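Local coordinates for protein tubulin binding cofactor C (Leishmania major, PDB 5AJ8) that probably acts as a tubulin-folding cofactor, of which this chain is the C-terminal beta-helical domain, at residues A[21-26]-A[39-44]. The protein carries 1 engineered substitution. Numbering follows the deposited sequence.
Sequences LFISHS and IYCLPI
Ile23 and Cys41 face each other across two neighbouring parallel strands, 21-23 and 38-41, in the first coils of a right-handed parallel beta-helix, the fold of the tubulin cofactor C C-terminal domain. Parallel pairing rests on an angle of 16° between strand directions and on three backbone hydrogen bonds: Tyr40 N to Leu21 O, Ile23 N to Tyr40 O and Leu42 N to Ile23 O, the first two 2.9 Å long. Strand 21-23 is the outermost strand of its sheet within this chain.

Leu21, Ile23, Ile39 and Cys41 turn into the coil, where Ile23 also touches Val29 and Ile31 of strand 28-35. Ile23 is the bump that fills the hollow between Ile39 and Cys41: its CB lies 3.8 Å from Cys41 SG, while its extended ethyl arm (chi2 -166°) carries CD1 back to Ile39 CG2, also at 3.8 Å.

On the other face, Phe22 and Tyr40 lie side by side and point the same way. Their planes differ by 14°, but with centroids 5.7 Å apart the rings barely overlap, leaving Phe22 CE1 and Tyr40 CD2 as the nearest atoms of the two rings, 3.6 Å apart. Tyr59 continues the row beyond Tyr40, whose OH shares hydrogen bonds with Ser164 OG and Arg162 NH1.

Past the strands both chains turn. Leu42 CD1 fits between Ser24 OG and the His25 ring, 3.6 Å from His25 CD2; His25 NE2 is hydrogen-bonded to the backbone N of Glu108. Ile44 instead bends its ethyl arm toward the other segment (chi2 -60°): its CD1 dips into the bend of residues 24-26, meeting Ser24 O, and its CG2 branch sits 3.4 Å from Ser26 O.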
ATOM      1  N   LEU A  21       9.162   7.741  -1.250  1.00 18.99           N
ATOM      2  CA  LEU A  21       9.498   6.722  -2.275  1.00 18.61           C
ATOM      3  C   LEU A  21       8.390   6.587  -3.329  1.00 16.55           C
ATOM      4  O   LEU A  21       7.202   6.688  -3.001  1.00 15.70           O
ATOM      5  CB  LEU A  21       9.745   5.363  -1.632  1.00 19.03           C
ATOM      6  CG  LEU A  21      10.811   5.302  -0.540  1.00 21.80           C
ATOM      7  CD1 LEU A  21      10.946   3.852  -0.101  1.00 23.71           C
ATOM      8  CD2 LEU A  21      12.145   5.848  -1.033  1.00 24.53           C
ATOM      9  N   PHE A  22       8.795   6.365  -4.577  1.00 15.29           N
ATOM     10  CA  PHE A  22       7.878   6.221  -5.700  1.00 15.16           C
ATOM     11  C   PHE A  22       8.113   4.853  -6.351  1.00 14.96           C
ATOM     12  O   PHE A  22       9.111   4.635  -7.011  1.00 16.25           O
ATOM     13  CB  PHE A  22       8.056   7.378  -6.681  1.00 15.81           C
ATOM     14  CG  PHE A  22       7.766   8.729  -6.061  1.00 16.01           C
ATOM     15  CD1 PHE A  22       6.469   9.100  -5.775  1.00 15.24           C
ATOM     16  CD2 PHE A  22       8.787   9.601  -5.727  1.00 17.60           C
ATOM     17  CE1 PHE A  22       6.186  10.320  -5.194  1.00 15.76           C
ATOM     18  CE2 PHE A  22       8.517  10.841  -5.120  1.00 17.55           C
ATOM     19  CZ  PHE A  22       7.212  11.199  -4.861  1.00 16.53           C
ATOM     20  N   ILE A  23       7.206   3.920  -6.100  1.00 14.07           N
ATOM     21  CA  ILE A  23       7.358   2.527  -6.521  1.00 15.01           C
ATOM     22  C   ILE A  23       6.537   2.329  -7.788  1.00 14.61           C
ATOM     23  O   ILE A  23       5.311   2.445  -7.756  1.00 13.89           O
ATOM     24  CB  ILE A  23       6.908   1.591  -5.389  1.00 15.35           C
ATOM     25  CG1 ILE A  23       7.874   1.874  -4.194  1.00 16.38           C
ATOM     26  CG2 ILE A  23       6.877   0.119  -5.832  1.00 14.88           C
ATOM     27  CD1 ILE A  23       7.873   0.876  -3.064  1.00 17.54           C
ATOM     28  N   SER A  24       7.194   2.059  -8.901  1.00 15.64           N
ATOM     29  CA  SER A  24       6.448   1.920 -10.173  1.00 18.19           C
ATOM     30  C   SER A  24       5.708   0.571 -10.234  1.00 16.83           C
ATOM     31  O   SER A  24       5.868  -0.284  -9.360  1.00 14.92           O
ATOM     32  CB  SER A  24       7.361   2.133 -11.399  1.00 20.61           C
ATOM     33  OG  SER A  24       6.595   2.387 -12.569  1.00 24.06           O
ATOM     34  N   HIS A  25       4.853   0.428 -11.240  1.00 18.52           N
ATOM     35  CA  HIS A  25       4.061  -0.807 -11.442  1.00 19.73           C
ATOM     36  C   HIS A  25       4.977  -1.973 -11.781  1.00 18.23           C
ATOM     37  O   HIS A  25       5.974  -1.795 -12.461  1.00 18.15           O
ATOM     38  CB  HIS A  25       2.955  -0.641 -12.502  1.00 22.96           C
ATOM     39  CG  HIS A  25       3.377   0.113 -13.726  1.00 30.99           C
ATOM     40  ND1 HIS A  25       4.078  -0.461 -14.768  1.00 35.57           N
ATOM     41  CD2 HIS A  25       3.215   1.422 -14.056  1.00 36.12           C
ATOM     42  CE1 HIS A  25       4.313   0.457 -15.692  1.00 38.92           C
ATOM     43  NE2 HIS A  25       3.809   1.608 -15.279  1.00 37.02           N
ATOM     44  N   SER A  26       4.646  -3.158 -11.279  1.00 16.91           N
ATOM     45  CA  SER A  26       5.408  -4.371 -11.547  1.00 16.80           C
ATOM     46  C   SER A  26       4.556  -5.543 -11.111  1.00 17.02           C
ATOM     47  O   SER A  26       3.429  -5.333 -10.681  1.00 14.67           O
ATOM     48  CB  SER A  26       6.737  -4.354 -10.760  1.00 17.17           C
ATOM     49  OG  SER A  26       6.530  -4.607  -9.376  1.00 16.37           O
ATOM     50  N   ILE A  39       5.225   6.506   1.084  1.00 13.37           N
ATOM     51  CA  ILE A  39       5.548   5.554   0.025  1.00 12.93           C
ATOM     52  C   ILE A  39       4.358   5.474  -0.929  1.00 11.88           C
ATOM     53  O   ILE A  39       3.287   5.057  -0.541  1.00 11.06           O
ATOM     54  CB  ILE A  39       5.872   4.167   0.621  1.00 13.36           C
ATOM     55  CG1 ILE A  39       7.028   4.271   1.615  1.00 14.24           C
ATOM     56  CG2 ILE A  39       6.214   3.169  -0.478  1.00 13.92           C
ATOM     57  CD1 ILE A  39       7.350   2.951   2.296  1.00 14.52           C
ATOM     58  N   TYR A  40       4.562   5.894  -2.170  1.00 11.80           N
ATOM     59  CA  TYR A  40       3.507   5.947  -3.180  1.00 11.01           C
ATOM     60  C   TYR A  40       3.755   4.866  -4.223  1.00 11.03           C
ATOM     61  O   TYR A  40       4.749   4.948  -4.956  1.00 11.40           O
ATOM     62  CB  TYR A  40       3.527   7.320  -3.838  1.00 11.05           C
ATOM     63  CG  TYR A  40       3.225   8.439  -2.888  1.00 10.76           C
ATOM     64  CD1 TYR A  40       1.928   8.690  -2.493  1.00 10.14           C
ATOM     65  CD2 TYR A  40       4.236   9.254  -2.390  1.00 10.87           C
ATOM     66  CE1 TYR A  40       1.647   9.706  -1.625  1.00 10.04           C
ATOM     67  CE2 TYR A  40       3.959  10.284  -1.537  1.00 10.78           C
ATOM     68  CZ  TYR A  40       2.668  10.499  -1.146  1.00 10.33           C
ATOM     69  OH  TYR A  40       2.380  11.526  -0.307  1.00 10.47           O
ATOM     70  N   CYS A  41       2.890   3.846  -4.261  1.00 10.87           N
ATOM     71  CA  CYS A  41       2.996   2.757  -5.224  1.00 11.43           C
ATOM     72  C   CYS A  41       1.909   2.803  -6.309  1.00 11.76           C
ATOM     73  O   CYS A  41       0.708   2.824  -6.016  1.00 11.17           O
ATOM     74  CB  CYS A  41       2.918   1.386  -4.558  1.00 11.96           C
ATOM     75  SG  CYS A  41       3.916   1.169  -3.061  1.00 13.39           S
ATOM     76  N   LEU A  42       2.343   2.784  -7.561  1.00 11.65           N
ATOM     77  CA  LEU A  42       1.441   2.489  -8.654  1.00 12.15           C
ATOM     78  C   LEU A  42       0.941   1.035  -8.450  1.00 11.85           C
ATOM     79  O   LEU A  42       1.574   0.248  -7.749  1.00 11.97           O
ATOM     80  CB  LEU A  42       2.139   2.673  -9.999  1.00 12.92           C
ATOM     81  CG  LEU A  42       2.696   4.070 -10.304  1.00 14.05           C
ATOM     82  CD1 LEU A  42       3.341   4.122 -11.677  1.00 14.95           C
ATOM     83  CD2 LEU A  42       1.619   5.148 -10.179  1.00 14.31           C
ATOM     84  N   PRO A  43      -0.229   0.697  -9.010  1.00 11.23           N
ATOM     85  CA  PRO A  43      -0.773  -0.649  -8.778  1.00 11.07           C
ATOM     86  C   PRO A  43       0.212  -1.766  -9.122  1.00 10.91           C
ATOM     87  O   PRO A  43       0.820  -1.714 -10.159  1.00 11.67           O
ATOM     88  CB  PRO A  43      -2.027  -0.682  -9.681  1.00 10.99           C
ATOM     89  CG  PRO A  43      -2.447   0.758  -9.774  1.00 10.87           C
ATOM     90  CD  PRO A  43      -1.165   1.540  -9.778  1.00 11.30           C
ATOM     91  N   ILE A  44       0.355  -2.749  -8.227  1.00 10.90           N
ATOM     92  CA  ILE A  44       1.222  -3.913  -8.422  1.00 10.56           C
ATOM     93  C   ILE A  44       0.354  -5.113  -8.778  1.00 10.63           C
ATOM     94  O   ILE A  44      -0.602  -5.417  -8.070  1.00  9.59           O
ATOM     95  CB  ILE A  44       1.965  -4.219  -7.118  1.00 10.65           C
ATOM     96  CG1 ILE A  44       2.662  -2.971  -6.565  1.00 10.48           C
ATOM     97  CG2 ILE A  44       2.943  -5.358  -7.303  1.00 11.18           C
ATOM     98  CD1 ILE A  44       3.673  -2.383  -7.517  1.00 11.28           C
TER